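Local coordinates for protein (l-alanine dehydrogenase) (Phormidium lapideum, PDB 1PJC) that catalyses the NAD-dependent oxidative deamination of L-alanine to pyruvate and ammonia, a reaction that can also run in reverse, at residues Gln56-Ala61 with Trp65-Val70. Residues are numbered along the deposited sequence; the frame is centred on the assembly and turned at random.
Sequences QVVPSA and WSREMV
Ala61 O accepts the backbone N-H of Trp65, with Ala61 O to Trp65 N at 2.6 Å and an N-H...O angle of 154°. This is an i to i+4 bond of the helical kind. The same oxygen lies beside the tryptophan side chain. It is 3.3 Å from Trp65 CB and 3.3 Å from Trp65 CD1, next to the rim of the indole and almost level with it. A chi1 of -93° sets the CD1 edge of the indole alongside this carbonyl oxygen. Ala61 CB also meets the pyrrole edge, 4.2 Å from Trp65 CD1. The next ring atom, Trp65 NE1, is hydrogen-bonded to Glu80 OE1. Within its own segment, Val70 CG1 stands 4.1 Å off one face of the indole, displaced from the ring centre.

The short helix 61-65 is the link in a beta-alpha-beta crossover of the N-terminal domain, whose parallel strands have the 3-2-1-4-5-6 order of a Rossmann-type fold. It carries the chain from the outermost strand 56-58, past strands 32-36 and 2-5, to strand 69-71. Ser60 is the N-cap, and its OG bonds to Asp63 OD2.

Beyond the helix, the guanidinium of Arg67 lies near strand 56-58. Val58 CG1 approaches it obliquely, 4.3 Å from Arg67 NH2. This touch is loose. The group is held mainly by other partners: Arg67 NH1 forms a salt bridge with Glu2 OE2, Arg67 NE bonds to Asp63 O, and Phe34, which lies on the neighbouring strand 32-36 and also packs against Val58, makes a cation-pi contact.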
loop_
_atom_site.group_PDB
_atom_site.type_symbol
_atom_site.label_atom_id
_atom_site.label_comp_id
_atom_site.label_asym_id
_atom_site.label_seq_id
_atom_site.Cartn_x
_atom_site.Cartn_y
_atom_site.Cartn_z
ATOM N N GLN A 56 27.568 32.163 21.478
ATOM C CA GLN A 56 27.881 32.918 22.672
ATOM C C GLN A 56 26.497 33.242 23.229
ATOM O O GLN A 56 25.631 33.765 22.521
ATOM C CB GLN A 56 28.627 34.209 22.332
ATOM C CG GLN A 56 29.375 34.134 21.026
ATOM C CD GLN A 56 30.793 34.573 21.162
ATOM O OE1 GLN A 56 31.570 34.492 20.218
ATOM N NE2 GLN A 56 31.146 35.063 22.347
ATOM N N VAL A 57 26.252 32.834 24.457
ATOM C CA VAL A 57 24.975 33.091 25.072
ATOM C C VAL A 57 25.010 34.424 25.820
ATOM O O VAL A 57 25.744 34.578 26.788
ATOM C CB VAL A 57 24.587 31.973 26.047
ATOM C CG1 VAL A 57 23.410 32.426 26.949
ATOM C CG2 VAL A 57 24.220 30.686 25.266
ATOM N N VAL A 58 24.213 35.383 25.360
ATOM C CA VAL A 58 24.148 36.686 26.003
ATOM C C VAL A 58 22.969 36.819 26.985
ATOM O O VAL A 58 21.869 36.307 26.747
ATOM C CB VAL A 58 24.133 37.819 25.004
ATOM C CG1 VAL A 58 25.369 37.729 24.076
ATOM C CG2 VAL A 58 22.813 37.812 24.220
ATOM N N PRO A 59 23.202 37.569 28.060
ATOM C CA PRO A 59 22.233 37.726 29.147
ATOM C C PRO A 59 21.028 38.631 28.893
ATOM O O PRO A 59 20.073 38.634 29.675
ATOM C CB PRO A 59 23.085 38.346 30.265
ATOM C CG PRO A 59 24.154 39.175 29.514
ATOM C CD PRO A 59 24.174 38.679 28.049
ATOM N N SER A 60 21.093 39.444 27.853
ATOM C CA SER A 60 20.022 40.377 27.607
ATOM C C SER A 60 19.674 40.530 26.134
ATOM O O SER A 60 20.514 40.264 25.236
ATOM C CB SER A 60 20.376 41.755 28.216
ATOM O OG SER A 60 21.087 42.560 27.273
ATOM N N ALA A 61 18.448 41.011 25.882
ATOM C CA ALA A 61 18.002 41.259 24.509
ATOM C C ALA A 61 18.820 42.362 23.838
ATOM O O ALA A 61 19.017 42.368 22.593
ATOM C CB ALA A 61 16.559 41.625 24.498
ATOM N N TRP A 65 20.146 42.261 20.232
ATOM C CA TRP A 65 19.687 43.199 19.214
ATOM C C TRP A 65 20.775 44.088 18.624
ATOM O O TRP A 65 20.594 44.709 17.560
ATOM C CB TRP A 65 18.659 44.073 19.794
ATOM C CG TRP A 65 17.359 43.591 19.588
ATOM C CD1 TRP A 65 16.570 42.976 20.517
ATOM C CD2 TRP A 65 16.564 43.702 18.386
ATOM N NE1 TRP A 65 15.336 42.715 19.983
ATOM C CE2 TRP A 65 15.317 43.121 18.667
ATOM C CE3 TRP A 65 16.805 44.205 17.095
ATOM C CZ2 TRP A 65 14.287 43.070 17.727
ATOM C CZ3 TRP A 65 15.794 44.132 16.162
ATOM C CH2 TRP A 65 14.542 43.575 16.486
ATOM N N SER A 66 21.886 44.165 19.337
ATOM C CA SER A 66 23.011 45.020 18.966
ATOM C C SER A 66 23.893 44.518 17.830
ATOM O O SER A 66 24.940 45.102 17.548
ATOM C CB SER A 66 23.872 45.229 20.198
ATOM O OG SER A 66 23.573 44.235 21.179
ATOM N N ARG A 67 23.473 43.459 17.167
ATOM C CA ARG A 67 24.289 42.885 16.111
ATOM C C ARG A 67 23.964 43.380 14.743
ATOM O O ARG A 67 22.912 43.978 14.521
ATOM C CB ARG A 67 24.239 41.374 16.172
ATOM C CG ARG A 67 24.429 40.846 17.575
ATOM C CD ARG A 67 25.757 41.289 18.116
ATOM N NE ARG A 67 25.835 41.102 19.554
ATOM C CZ ARG A 67 26.969 41.078 20.251
ATOM N NH1 ARG A 67 28.135 41.223 19.635
ATOM N NH2 ARG A 67 26.936 40.890 21.570
ATOM N N GLU A 68 24.885 43.137 13.817
ATOM C CA GLU A 68 24.750 43.599 12.441
ATOM C C GLU A 68 23.636 42.918 11.746
ATOM O O GLU A 68 23.143 43.405 10.731
ATOM C CB GLU A 68 26.033 43.363 11.674
ATOM C CG GLU A 68 27.231 43.364 12.545
ATOM C CD GLU A 68 28.431 42.933 11.794
ATOM O OE1 GLU A 68 29.343 42.345 12.406
ATOM O OE2 GLU A 68 28.410 43.088 10.542
ATOM N N MET A 69 23.265 41.750 12.251
ATOM C CA MET A 69 22.158 40.977 11.686
ATOM C C MET A 69 21.374 40.400 12.835
ATOM O O MET A 69 21.942 39.858 13.779
ATOM C CB MET A 69 22.678 39.837 10.802
ATOM C CG MET A 69 21.580 38.882 10.263
ATOM S SD MET A 69 22.061 37.943 8.725
ATOM C CE MET A 69 22.110 36.286 9.340
ATOM N N VAL A 70 20.069 40.550 12.789
ATOM C CA VAL A 70 19.269 39.959 13.818
ATOM C C VAL A 70 18.330 38.956 13.131
ATOM O O VAL A 70 17.792 39.256 12.070
ATOM C CB VAL A 70 18.516 41.017 14.626
ATOM C CG1 VAL A 70 17.622 40.347 15.677
ATOM C CG2 VAL A 70 19.520 41.960 15.322
#